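Local coordinates for protein muconate lactonizing enzyme (Corynebacterium glutamicum, PDB 3I4K) that is a muconate lactonizing enzyme of the enolase superfamily that holds a magnesium ion in its barrel domain, at residues A[82-85]-A[86-90]; A[183-186]-A[187-191]; A[237-240]-A[241-245]; A[254-257]-A[258-261]; A[363-366]-A[367-370]. One frame throughout, in Å; residues are numbered along the deposited sequence.

How the contacts relate
All five contacts are local, each within one continuous piece of chain, so none closes a long loop and none nests in or crosses another. They follow in series. Contact 1 turns the chain from helix 66-81 into helix 89-99 in the N-terminal domain. Contacts 2, 3 and 4 belong to the barrel domain. Contact 2 is the end of helix 177-189, and contact 3 is the end of helix 234-244; their centres are about 21 Å apart. Contact 4 starts helix 257-266, with its nearest atoms about 7 Å from contact 3. Contact 5 starts the last helix, 366-372, and lays it on the N-terminal sheet. Contacts 1 and 4 both touch the second subunit.

Contact 1 (A[82-85]-A[86-90]); sequences IGRA and VSELA
Arg84 and Glu88 form a salt bridge across the turn that leads into helix 89-99. Arg84 approaches side-on, with NE and NH2 both on one carboxylate oxygen. NE lies 3.1 Å from Glu88 OE1, and NH2 lies 3.0 Å from the same OE1. Both nitrogens come from the same face of the carboxylate, and OE1 sits in the guanidinium plane. The two flat groups are turned 49° apart, and the side chains cross at about a right angle. Arg84 bends at chi3 (67°), which swings its NE edge back to Glu88. The Glu88 chain runs extended beyond CG and so reaches back over the turn to Arg84. Its second oxygen, OE2, accepts from Ala85 N at 3.2 Å, from above the carboxylate plane. Glu88 N in turn donates to Ala85 O at 3.0 Å. Ala85 thus bonds to Glu88 through both its N and its O. Arg84 has a second anionic partner: its NH1 pairs with Asp95. Ser87, Leu89 and Ala90 pack against the second subunit. Val86 packs on Met114 and Trp118 of helix 104-121, and Gly83 and Arg84 make backbone hydrogen bonds with Ile8 of strand 8-25.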
loop_
_atom_site.group_PDB
_atom_site.type_symbol
_atom_site.label_atom_id
_atom_site.label_comp_id
_atom_site.label_asym_id
_atom_site.label_seq_id
_atom_site.Cartn_x
_atom_site.Cartn_y
_atom_site.Cartn_z
ATOM N N ILE A 82 -0.667 20.602 14.071
ATOM C CA ILE A 82 -0.242 21.229 15.319
ATOM C C ILE A 82 -0.775 20.594 16.596
ATOM O O ILE A 82 -1.978 20.393 16.758
ATOM C CB ILE A 82 -0.592 22.731 15.303
ATOM C CG1 ILE A 82 0.139 23.401 14.140
ATOM C CG2 ILE A 82 -0.192 23.386 16.625
ATOM C CD1 ILE A 82 -0.237 24.837 13.925
ATOM N N GLY A 83 0.145 20.276 17.501
ATOM C CA GLY A 83 -0.232 19.674 18.765
ATOM C C GLY A 83 -0.349 18.163 18.728
ATOM O O GLY A 83 -0.811 17.557 19.697
ATOM N N ARG A 84 0.068 17.551 17.623
ATOM C CA ARG A 84 -0.003 16.096 17.484
ATOM C C ARG A 84 1.365 15.504 17.193
ATOM O O ARG A 84 2.225 16.177 16.632
ATOM C CB ARG A 84 -0.974 15.716 16.363
ATOM C CG ARG A 84 -2.397 16.175 16.616
ATOM C CD ARG A 84 -3.321 15.831 15.463
ATOM N NE ARG A 84 -3.517 14.391 15.319
ATOM C CZ ARG A 84 -4.338 13.844 14.428
ATOM N NH1 ARG A 84 -5.035 14.622 13.606
ATOM N NH2 ARG A 84 -4.465 12.525 14.358
ATOM N N ALA A 85 1.565 14.248 17.581
ATOM C CA ALA A 85 2.840 13.574 17.347
ATOM C C ALA A 85 2.971 13.242 15.862
ATOM O O ALA A 85 1.999 12.843 15.223
ATOM C CB ALA A 85 2.921 12.296 18.182
ATOM N N VAL A 86 4.170 13.404 15.317
ATOM C CA VAL A 86 4.407 13.120 13.909
ATOM C C VAL A 86 4.249 11.618 13.668
ATOM O O VAL A 86 4.101 11.172 12.528
ATOM C CB VAL A 86 5.825 13.577 13.476
ATOM C CG1 VAL A 86 6.863 12.615 14.004
ATOM C CG2 VAL A 86 5.911 13.680 11.956
ATOM N N SER A 87 4.276 10.848 14.753
ATOM C CA SER A 87 4.132 9.403 14.672
ATOM C C SER A 87 2.666 9.017 14.459
ATOM O O SER A 87 2.316 7.842 14.469
ATOM C CB SER A 87 4.679 8.736 15.945
ATOM O OG SER A 87 3.909 9.073 17.087
ATOM N N GLU A 88 1.814 10.022 14.281
ATOM C CA GLU A 88 0.389 9.809 14.020
ATOM C C GLU A 88 0.161 10.062 12.532
ATOM O O GLU A 88 -0.970 10.229 12.084
ATOM C CB GLU A 88 -0.467 10.797 14.809
ATOM C CG GLU A 88 -0.615 10.492 16.279
ATOM C CD GLU A 88 -1.425 11.550 16.994
ATOM O OE1 GLU A 88 -2.599 11.761 16.628
ATOM O OE2 GLU A 88 -0.879 12.177 17.925
ATOM N N LEU A 89 1.258 10.107 11.790
ATOM C CA LEU A 89 1.254 10.362 10.359
ATOM C C LEU A 89 -0.019 9.880 9.646
ATOM O O LEU A 89 -0.841 10.700 9.216
ATOM C CB LEU A 89 2.511 9.724 9.745
ATOM C CG LEU A 89 2.921 9.884 8.275
ATOM C CD1 LEU A 89 1.986 10.808 7.512
ATOM C CD2 LEU A 89 4.343 10.392 8.244
ATOM N N ALA A 90 -0.194 8.567 9.539
ATOM C CA ALA A 90 -1.368 8.018 8.860
ATOM C C ALA A 90 -2.699 8.593 9.343
ATOM O O ALA A 90 -3.582 8.877 8.534
ATOM C CB ALA A 90 -1.384 6.500 8.982
#

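Contact 2 (A[183-186]-A[187-191]); sequences RVAE and LAREV
Leu187 N donates to Arg183 O at 3.1 Å, one of the backbone bonds in the last turns of helix 177-189. The CB of Leu187 rests against the carbonyl oxygens of Arg183 and Val184. Its CG stands opposite the backbone N (chi1 172°), which sends the branch along the buried flank of the helix. Ala188 N bonds to Val184 O at 2.9 Å and more weakly to Ala185 O. Ala188 CB lies 3.2 Å from Ala185 O. Arg189 N donates to Ala185 O at 3.1 Å and weakly to Glu186 O. The side chain of Arg189 runs extended from CG to NE, then turns its guanidinium back along the helix. The group folds back over Ala185, and its exact placing there is doubtful. Glu190 N makes a weak bond to Glu186 O at 3.5 Å, as the helix gives way to a turn. The CG of Glu190 also comes to 3.7 Å from Glu186 O. The acidic ends of Glu186 and Glu190 stay apart. The Arg183 guanidinium pairs with Asp180 and bonds to the carbonyls of Leu147 and Lys171. The helix is the crossover of a beta-alpha-beta unit between strands 167-171 and 196-200. Val184 and Leu187 touch Leu170 of the first strand, and Leu187 and Ala188 touch Leu197 of the second. Leu187 also packs on Leu149 and Ala152 of helix 149-163.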
loop_
_atom_site.group_PDB
_atom_site.type_symbol
_atom_site.label_atom_id
_atom_site.label_comp_id
_atom_site.label_asym_id
_atom_site.label_seq_id
_atom_site.Cartn_x
_atom_site.Cartn_y
_atom_site.Cartn_z
ATOM N N ARG A 183 8.595 16.985 -36.450
ATOM C CA ARG A 183 9.713 17.321 -35.581
ATOM C C ARG A 183 10.198 16.097 -34.808
ATOM O O ARG A 183 11.395 15.790 -34.795
ATOM C CB ARG A 183 9.282 18.411 -34.597
ATOM C CG ARG A 183 10.348 18.840 -33.611
ATOM C CD ARG A 183 9.815 19.917 -32.670
ATOM N NE ARG A 183 8.764 19.423 -31.780
ATOM C CZ ARG A 183 8.979 18.948 -30.554
ATOM N NH1 ARG A 183 10.214 18.900 -30.063
ATOM N NH2 ARG A 183 7.958 18.533 -29.809
ATOM N N VAL A 184 9.260 15.400 -34.170
ATOM C CA VAL A 184 9.583 14.215 -33.378
ATOM C C VAL A 184 9.964 13.012 -34.243
ATOM O O VAL A 184 10.919 12.302 -33.932
ATOM C CB VAL A 184 8.396 13.834 -32.449
ATOM C CG1 VAL A 184 8.669 12.509 -31.760
ATOM C CG2 VAL A 184 8.192 14.927 -31.404
ATOM N N ALA A 185 9.224 12.782 -35.324
ATOM C CA ALA A 185 9.531 11.658 -36.196
ATOM C C ALA A 185 10.957 11.795 -36.715
ATOM O O ALA A 185 11.728 10.834 -36.700
ATOM C CB ALA A 185 8.550 11.607 -37.362
ATOM N N GLU A 186 11.304 13.000 -37.168
ATOM C CA GLU A 186 12.634 13.275 -37.706
ATOM C C GLU A 186 13.710 13.093 -36.652
ATOM O O GLU A 186 14.794 12.584 -36.935
ATOM C CB GLU A 186 12.699 14.700 -38.282
ATOM C CG GLU A 186 12.068 14.837 -39.672
ATOM C CD GLU A 186 12.078 16.272 -40.207
ATOM O OE1 GLU A 186 13.139 16.933 -40.150
ATOM O OE2 GLU A 186 11.021 16.733 -40.697
ATOM N N LEU A 187 13.412 13.510 -35.432
ATOM C CA LEU A 187 14.372 13.363 -34.355
ATOM C C LEU A 187 14.559 11.886 -34.044
ATOM O O LEU A 187 15.641 11.462 -33.631
ATOM C CB LEU A 187 13.881 14.109 -33.114
ATOM C CG LEU A 187 14.669 13.920 -31.822
ATOM C CD1 LEU A 187 14.396 15.092 -30.905
ATOM C CD2 LEU A 187 14.274 12.612 -31.156
ATOM N N ALA A 188 13.498 11.108 -34.251
ATOM C CA ALA A 188 13.524 9.674 -33.989
ATOM C C ALA A 188 14.388 8.937 -35.002
ATOM O O ALA A 188 15.014 7.930 -34.678
ATOM C CB ALA A 188 12.108 9.114 -34.002
ATOM N N ARG A 189 14.422 9.435 -36.231
ATOM C CA ARG A 189 15.226 8.800 -37.263
ATOM C C ARG A 189 16.708 9.022 -37.021
ATOM O O ARG A 189 17.543 8.280 -37.531
ATOM C CB ARG A 189 14.845 9.335 -38.641
ATOM C CG ARG A 189 13.498 8.834 -39.118
ATOM C CD ARG A 189 13.095 9.450 -40.444
ATOM N NE ARG A 189 11.734 9.064 -40.811
ATOM C CZ ARG A 189 10.671 9.243 -40.032
ATOM N NH1 ARG A 189 10.807 9.800 -38.837
ATOM N NH2 ARG A 189 9.466 8.869 -40.451
ATOM N N GLU A 190 17.031 10.035 -36.227
ATOM C CA GLU A 190 18.423 10.348 -35.931
ATOM C C GLU A 190 18.891 9.893 -34.559
ATOM O O GLU A 190 20.055 10.075 -34.214
ATOM C CB GLU A 190 18.658 11.852 -36.033
ATOM C CG GLU A 190 18.469 12.435 -37.413
ATOM C CD GLU A 190 18.930 13.874 -37.477
ATOM O OE1 GLU A 190 20.116 14.120 -37.175
ATOM O OE2 GLU A 190 18.111 14.754 -37.824
ATOM N N VAL A 191 18.002 9.301 -33.771
ATOM C CA VAL A 191 18.385 8.883 -32.431
ATOM C C VAL A 191 17.736 7.573 -31.994
ATOM O O VAL A 191 18.282 6.847 -31.162
ATOM C CB VAL A 191 18.021 9.991 -31.403
ATOM C CG1 VAL A 191 18.485 9.600 -30.021
ATOM C CG2 VAL A 191 18.651 11.310 -31.810
#

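Contact 3 (A[237-240]-A[241-245]); sequences LREI and TRRTN
Glu239 OE2 is gripped by two nitrogens of Arg242, NE at 2.7 Å and NH2 at 3.0 Å. This is half of a salt-bridge network on helix 234-244, the helix of a beta-alpha-beta unit in the barrel domain. Both nitrogens meet OE2 nearly along its C-O bond, and the oxygen lies in the guanidinium plane at the edge. The other half uses Glu239 OE1, which takes Arg243 NE at 2.7 Å on its anti side. Arg243 NH2 adds a weak bond to it. The Arg243 guanidinium stands 81° from the carboxylate plane. The bend of Glu239 at chi2 (58°) brings the carboxylate over the next turn, between the two arginines. Arg242 is also close to Arg238: its NH1 is 3.2 Å from Arg238 NE, a contact of like charges that Glu239 probably eases. Arg242 CG lies over one face of the Arg238 guanidinium. On the inner side, Ile240 packs on Phe225 and Val248 of the flanking strands. Thr241 OG1 bonds to Val246 O, and a water joins it to Leu237 O. At the helix end Ile240 O takes two donors from opposite faces of its plane, Thr244 OG1 at 2.8 Å and Thr244 N at 2.9 Å.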
loop_
_atom_site.group_PDB
_atom_site.type_symbol
_atom_site.label_atom_id
_atom_site.label_comp_id
_atom_site.label_asym_id
_atom_site.label_seq_id
_atom_site.Cartn_x
_atom_site.Cartn_y
_atom_site.Cartn_z
ATOM N N LEU A 237 -7.285 6.388 -24.627
ATOM C CA LEU A 237 -5.926 5.898 -24.387
ATOM C C LEU A 237 -5.854 4.440 -24.828
ATOM O O LEU A 237 -4.857 3.996 -25.419
ATOM C CB LEU A 237 -5.559 6.002 -22.908
ATOM C CG LEU A 237 -5.648 7.381 -22.242
ATOM C CD1 LEU A 237 -5.203 7.272 -20.805
ATOM C CD2 LEU A 237 -4.785 8.399 -22.990
ATOM N N ARG A 238 -6.914 3.692 -24.528
ATOM C CA ARG A 238 -6.998 2.282 -24.910
ATOM C C ARG A 238 -7.049 2.155 -26.432
ATOM O O ARG A 238 -6.397 1.291 -27.023
ATOM C CB ARG A 238 -8.263 1.647 -24.307
ATOM C CG ARG A 238 -8.604 0.264 -24.850
ATOM C CD ARG A 238 -7.460 -0.704 -24.653
ATOM N NE ARG A 238 -7.789 -2.057 -25.097
ATOM C CZ ARG A 238 -6.882 -3.016 -25.303
ATOM N NH1 ARG A 238 -5.586 -2.764 -25.106
ATOM N NH2 ARG A 238 -7.266 -4.227 -25.709
ATOM N N GLU A 239 -7.836 3.024 -27.057
ATOM C CA GLU A 239 -7.986 3.012 -28.503
ATOM C C GLU A 239 -6.680 3.366 -29.220
ATOM O O GLU A 239 -6.370 2.765 -30.252
ATOM C CB GLU A 239 -9.103 3.978 -28.931
ATOM C CG GLU A 239 -9.458 3.934 -30.427
ATOM C CD GLU A 239 -9.901 2.550 -30.914
ATOM O OE1 GLU A 239 -9.999 2.348 -32.144
ATOM O OE2 GLU A 239 -10.164 1.663 -30.076
ATOM N N ILE A 240 -5.891 4.307 -28.694
ATOM C CA ILE A 240 -4.670 4.619 -29.430
ATOM C C ILE A 240 -3.741 3.417 -29.436
ATOM O O ILE A 240 -3.047 3.178 -30.418
ATOM C CB ILE A 240 -3.877 5.874 -28.912
ATOM C CG1 ILE A 240 -2.863 5.458 -27.871
ATOM C CG2 ILE A 240 -4.803 6.964 -28.394
ATOM C CD1 ILE A 240 -1.697 6.391 -27.844
ATOM N N THR A 241 -3.735 2.642 -28.352
ATOM C CA THR A 241 -2.885 1.456 -28.300
ATOM C C THR A 241 -3.430 0.388 -29.256
ATOM O O THR A 241 -2.663 -0.303 -29.934
ATOM C CB THR A 241 -2.808 0.893 -26.865
ATOM O OG1 THR A 241 -1.996 1.767 -26.071
ATOM C CG2 THR A 241 -2.194 -0.521 -26.849
ATOM N N ARG A 242 -4.754 0.253 -29.303
ATOM C CA ARG A 242 -5.382 -0.714 -30.192
ATOM C C ARG A 242 -4.944 -0.462 -31.638
ATOM O O ARG A 242 -4.572 -1.395 -32.351
ATOM C CB ARG A 242 -6.919 -0.638 -30.096
ATOM C CG ARG A 242 -7.530 -1.532 -29.013
ATOM C CD ARG A 242 -8.990 -1.872 -29.317
ATOM N NE ARG A 242 -9.892 -0.769 -28.991
ATOM C CZ ARG A 242 -10.558 -0.654 -27.844
ATOM N NH1 ARG A 242 -10.437 -1.584 -26.897
ATOM N NH2 ARG A 242 -11.337 0.401 -27.640
ATOM N N ARG A 243 -4.970 0.802 -32.057
ATOM C CA ARG A 243 -4.593 1.150 -33.424
ATOM C C ARG A 243 -3.102 1.243 -33.717
ATOM O O ARG A 243 -2.708 1.076 -34.863
ATOM C CB ARG A 243 -5.250 2.465 -33.850
ATOM C CG ARG A 243 -6.759 2.432 -33.800
ATOM C CD ARG A 243 -7.368 3.613 -34.515
ATOM N NE ARG A 243 -8.747 3.815 -34.087
ATOM C CZ ARG A 243 -9.498 4.837 -34.469
ATOM N NH1 ARG A 243 -9.000 5.743 -35.301
ATOM N NH2 ARG A 243 -10.729 4.974 -33.991
ATOM N N THR A 244 -2.273 1.504 -32.707
ATOM C CA THR A 244 -0.834 1.632 -32.950
ATOM C C THR A 244 0.058 0.566 -32.334
ATOM O O THR A 244 1.234 0.467 -32.679
ATOM C CB THR A 244 -0.312 2.977 -32.453
ATOM O OG1 THR A 244 -0.341 2.999 -31.017
ATOM C CG2 THR A 244 -1.168 4.106 -33.010
ATOM N N ASN A 245 -0.495 -0.220 -31.422
ATOM C CA ASN A 245 0.257 -1.255 -30.729
ATOM C C ASN A 245 1.409 -0.728 -29.880
ATOM O O ASN A 245 2.294 -1.495 -29.491
ATOM C CB ASN A 245 0.778 -2.323 -31.703
ATOM C CG ASN A 245 -0.106 -3.562 -31.724
ATOM O OD1 ASN A 245 -0.623 -3.972 -30.686
ATOM N ND2 ASN A 245 -0.276 -4.167 -32.901
HETATM O O HOH W 1 -3.559 2.164 -23.765
#

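Contact 4 (A[254-257]-A[258-261]); sequences VWTP and AEAL
Glu259 OE1 accepts from two backbone amides ahead of helix 257-266. Trp255 N donates at 2.7 Å to Glu259 OE1, nearly in line with the C-O bond. Thr256 N donates to the same Glu259 OE1 at 3.1 Å, on its anti side and 33° out of the carboxylate plane. The return bond runs from Glu259 N to Thr256 OG1 at 3.1 Å. These reciprocal bonds make a capping box, with Thr256 as the N-cap. Thr256 OG1 is placed for this by chi1 of 76°, which sets it between its own N and carbonyl carbon. The Glu259 chain leaves CB beside its own N, then extends beyond CG to reach back past Thr256. Its CG lies 3.1 Å from Thr256 OG1. Trp255 and Glu259 run side by side, with ring and carboxylate planes 78° apart. The carbonyls of Thr256 and Pro257 accept as well. Ala260 N donates to Thr256 O at 2.9 Å, and Leu261 N donates to Pro257 O at 2.9 Å. Trp255 O bonds to His279 ND1. Apolar contact is slight: Val254 CG1 meets Ala260 CB at 3.9 Å. Trp255 stacks edge-to-face on Tyr105. Pro257 packs on Ile291 of helix 282-294 and on Ala294 of the second subunit. Pro257, with no N-H, leaves no amide to be satisfied at that position. The amides of Trp255, Thr256 and Glu259 thus find side-chain oxygens. The negative charge of Glu259, near the N-terminal end of the helix, is probably stabilised by the helix dipole.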
loop_
_atom_site.group_PDB
_atom_site.type_symbol
_atom_site.label_atom_id
_atom_site.label_comp_id
_atom_site.label_asym_id
_atom_site.label_seq_id
_atom_site.Cartn_x
_atom_site.Cartn_y
_atom_site.Cartn_z
ATOM N N VAL A 254 -4.213 9.742 -13.876
ATOM C CA VAL A 254 -4.082 9.057 -12.589
ATOM C C VAL A 254 -3.408 9.848 -11.472
ATOM O O VAL A 254 -2.194 9.979 -11.449
ATOM C CB VAL A 254 -3.301 7.708 -12.730
ATOM C CG1 VAL A 254 -3.153 7.037 -11.351
ATOM C CG2 VAL A 254 -4.029 6.768 -13.699
ATOM N N TRP A 255 -4.214 10.353 -10.543
ATOM C CA TRP A 255 -3.714 11.089 -9.380
ATOM C C TRP A 255 -4.026 10.257 -8.119
ATOM O O TRP A 255 -3.205 10.143 -7.207
ATOM C CB TRP A 255 -4.455 12.415 -9.191
ATOM C CG TRP A 255 -4.276 13.504 -10.190
ATOM C CD1 TRP A 255 -4.286 13.396 -11.547
ATOM C CD2 TRP A 255 -4.285 14.908 -9.897
ATOM N NE1 TRP A 255 -4.321 14.652 -12.124
ATOM C CE2 TRP A 255 -4.323 15.596 -11.130
ATOM C CE3 TRP A 255 -4.277 15.649 -8.707
ATOM C CZ2 TRP A 255 -4.357 16.996 -11.208
ATOM C CZ3 TRP A 255 -4.311 17.045 -8.784
ATOM C CH2 TRP A 255 -4.353 17.700 -10.028
ATOM N N THR A 256 -5.233 9.700 -8.080
ATOM C CA THR A 256 -5.710 8.930 -6.932
ATOM C C THR A 256 -5.832 7.413 -7.151
ATOM O O THR A 256 -5.861 6.938 -8.285
ATOM C CB THR A 256 -7.095 9.437 -6.508
ATOM O OG1 THR A 256 -8.075 8.951 -7.433
ATOM C CG2 THR A 256 -7.141 10.971 -6.525
ATOM N N PRO A 257 -5.892 6.637 -6.050
ATOM C CA PRO A 257 -6.023 5.172 -6.104
ATOM C C PRO A 257 -7.247 4.797 -6.938
ATOM O O PRO A 257 -7.196 3.889 -7.771
ATOM C CB PRO A 257 -6.195 4.788 -4.631
ATOM C CG PRO A 257 -5.307 5.797 -3.926
ATOM C CD PRO A 257 -5.639 7.099 -4.665
ATOM N N ALA A 258 -8.346 5.506 -6.708
ATOM C CA ALA A 258 -9.582 5.272 -7.456
ATOM C C ALA A 258 -9.345 5.462 -8.964
ATOM O O ALA A 258 -9.856 4.694 -9.794
ATOM C CB ALA A 258 -10.697 6.220 -6.964
ATOM N N GLU A 259 -8.567 6.480 -9.321
ATOM C CA GLU A 259 -8.292 6.720 -10.729
ATOM C C GLU A 259 -7.330 5.651 -11.264
ATOM O O GLU A 259 -7.374 5.315 -12.438
ATOM C CB GLU A 259 -7.723 8.133 -10.935
ATOM C CG GLU A 259 -8.675 9.228 -10.456
ATOM C CD GLU A 259 -8.130 10.629 -10.676
ATOM O OE1 GLU A 259 -6.914 10.844 -10.470
ATOM O OE2 GLU A 259 -8.923 11.516 -11.046
ATOM N N ALA A 260 -6.467 5.105 -10.414
ATOM C CA ALA A 260 -5.569 4.047 -10.886
ATOM C C ALA A 260 -6.412 2.791 -11.190
ATOM O O ALA A 260 -6.149 2.051 -12.145
ATOM C CB ALA A 260 -4.519 3.727 -9.832
ATOM N N LEU A 261 -7.418 2.564 -10.352
ATOM C CA LEU A 261 -8.321 1.436 -10.488
ATOM C C LEU A 261 -9.124 1.587 -11.786
ATOM O O LEU A 261 -9.373 0.602 -12.486
ATOM C CB LEU A 261 -9.294 1.403 -9.303
ATOM C CG LEU A 261 -9.811 0.063 -8.763
ATOM C CD1 LEU A 261 -11.132 0.314 -8.040
ATOM C CD2 LEU A 261 -9.985 -0.961 -9.875
#

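Contact 5 (A[363-366]-A[367-370]); sequences DVDM and DKVN
Asp365 OD1 accepts from Lys368 N at 2.9 Å with an N-H...O angle of 163°. The amide meets the oxygen from above the carboxylate plane. Asp367 N also lies 2.8 Å from Asp365 OD1, but this bond is bent and weak. The carboxylate reaches both because CG of Asp365 is turned away from its own backbone N (chi1 177°), toward the first turn. Asp365 O is used as well: Val369 N donates to it at 2.9 Å. One residue thus serves the helix start with both its side chain and its carbonyl. One residue on, Asn370 N bonds to Met366 O at 2.9 Å. The packing is carried by Met366, Val369 and Val364. Met366, a selenomethionine, bends at chi2 and chi3, which brings SE to 4.0 Å from Val369 CB; the two side chains cross at a slant. Val369 CG2 also approaches Val364 CB, at 4.3 Å. CG of Lys368 passes alongside the Asp365 carboxylate, while Lys368 NZ makes a long, weak ion pair with Asp338. Val364 and Met366 touch Tyr50 of strand 48-53, and Met366 and Val369 touch Arg14 of strand 8-25. The last helix, 366-372, is thereby laid against the three-stranded sheet of the N-terminal part. The arrangement is an aspartate N-cap, in which a side-chain oxygen receives amides of the first helical turn.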
loop_
_atom_site.group_PDB
_atom_site.type_symbol
_atom_site.label_atom_id
_atom_site.label_comp_id
_atom_site.label_asym_id
_atom_site.label_seq_id
_atom_site.Cartn_x
_atom_site.Cartn_y
_atom_site.Cartn_z
ATOM N N ASP A 363 20.035 17.512 3.226
ATOM C CA ASP A 363 19.665 18.633 4.086
ATOM C C ASP A 363 19.523 19.923 3.299
ATOM O O ASP A 363 20.163 20.101 2.271
ATOM C CB ASP A 363 20.716 18.822 5.180
ATOM C CG ASP A 363 21.445 17.538 5.512
ATOM O OD1 ASP A 363 22.390 17.183 4.773
ATOM O OD2 ASP A 363 21.064 16.880 6.499
ATOM N N VAL A 364 18.687 20.828 3.792
ATOM C CA VAL A 364 18.471 22.093 3.107
ATOM C C VAL A 364 19.515 23.129 3.492
ATOM O O VAL A 364 20.080 23.075 4.583
ATOM C CB VAL A 364 17.080 22.668 3.431
ATOM C CG1 VAL A 364 15.998 21.670 3.039
ATOM C CG2 VAL A 364 16.987 22.991 4.906
ATOM N N ASP A 365 19.774 24.060 2.580
ATOM C CA ASP A 365 20.724 25.143 2.809
ATOM C C ASP A 365 19.874 26.387 3.028
ATOM O O ASP A 365 19.510 27.074 2.072
ATOM C CB ASP A 365 21.619 25.345 1.584
ATOM C CG ASP A 365 22.577 26.524 1.744
ATOM O OD1 ASP A 365 22.131 27.607 2.183
ATOM O OD2 ASP A 365 23.771 26.371 1.417
HETATM N N MSE A 366 19.560 26.671 4.287
HETATM C CA MSE A 366 18.730 27.818 4.626
HETATM C C MSE A 366 19.118 29.141 3.985
HETATM O O MSE A 366 18.270 30.018 3.802
HETATM C CB MSE A 366 18.662 27.978 6.141
HETATM C CG MSE A 366 17.706 26.994 6.779
HETATM SE SE MSE A 366 16.000 27.057 5.858
HETATM C CE MSE A 366 15.090 28.354 6.980
ATOM N N ASP A 367 20.392 29.293 3.647
ATOM C CA ASP A 367 20.837 30.526 3.016
ATOM C C ASP A 367 20.246 30.607 1.621
ATOM O O ASP A 367 19.649 31.620 1.247
ATOM C CB ASP A 367 22.366 30.582 2.945
ATOM C CG ASP A 367 23.000 30.814 4.303
ATOM O OD1 ASP A 367 22.604 31.785 4.981
ATOM O OD2 ASP A 367 23.894 30.031 4.692
ATOM N N LYS A 368 20.409 29.534 0.852
ATOM C CA LYS A 368 19.879 29.497 -0.504
ATOM C C LYS A 368 18.358 29.434 -0.493
ATOM O O LYS A 368 17.707 29.898 -1.427
ATOM C CB LYS A 368 20.473 28.319 -1.273
ATOM C CG LYS A 368 21.940 28.527 -1.610
ATOM C CD LYS A 368 22.472 27.449 -2.530
ATOM C CE LYS A 368 23.893 27.760 -2.962
ATOM N NZ LYS A 368 24.439 26.710 -3.868
ATOM N N VAL A 369 17.792 28.871 0.568
ATOM C CA VAL A 369 16.343 28.797 0.693
ATOM C C VAL A 369 15.839 30.223 0.873
ATOM O O VAL A 369 14.864 30.639 0.244
ATOM C CB VAL A 369 15.921 27.963 1.918
ATOM C CG1 VAL A 369 14.447 28.199 2.230
ATOM C CG2 VAL A 369 16.174 26.488 1.653
ATOM N N ASN A 370 16.517 30.966 1.741
ATOM C CA ASN A 370 16.167 32.354 2.010
ATOM C C ASN A 370 16.387 33.194 0.756
ATOM O O ASN A 370 15.597 34.086 0.447
ATOM C CB ASN A 370 17.028 32.892 3.153
ATOM C CG ASN A 370 16.587 32.377 4.507
ATOM O OD1 ASN A 370 17.381 32.320 5.448
ATOM N ND2 ASN A 370 15.311 32.013 4.621
#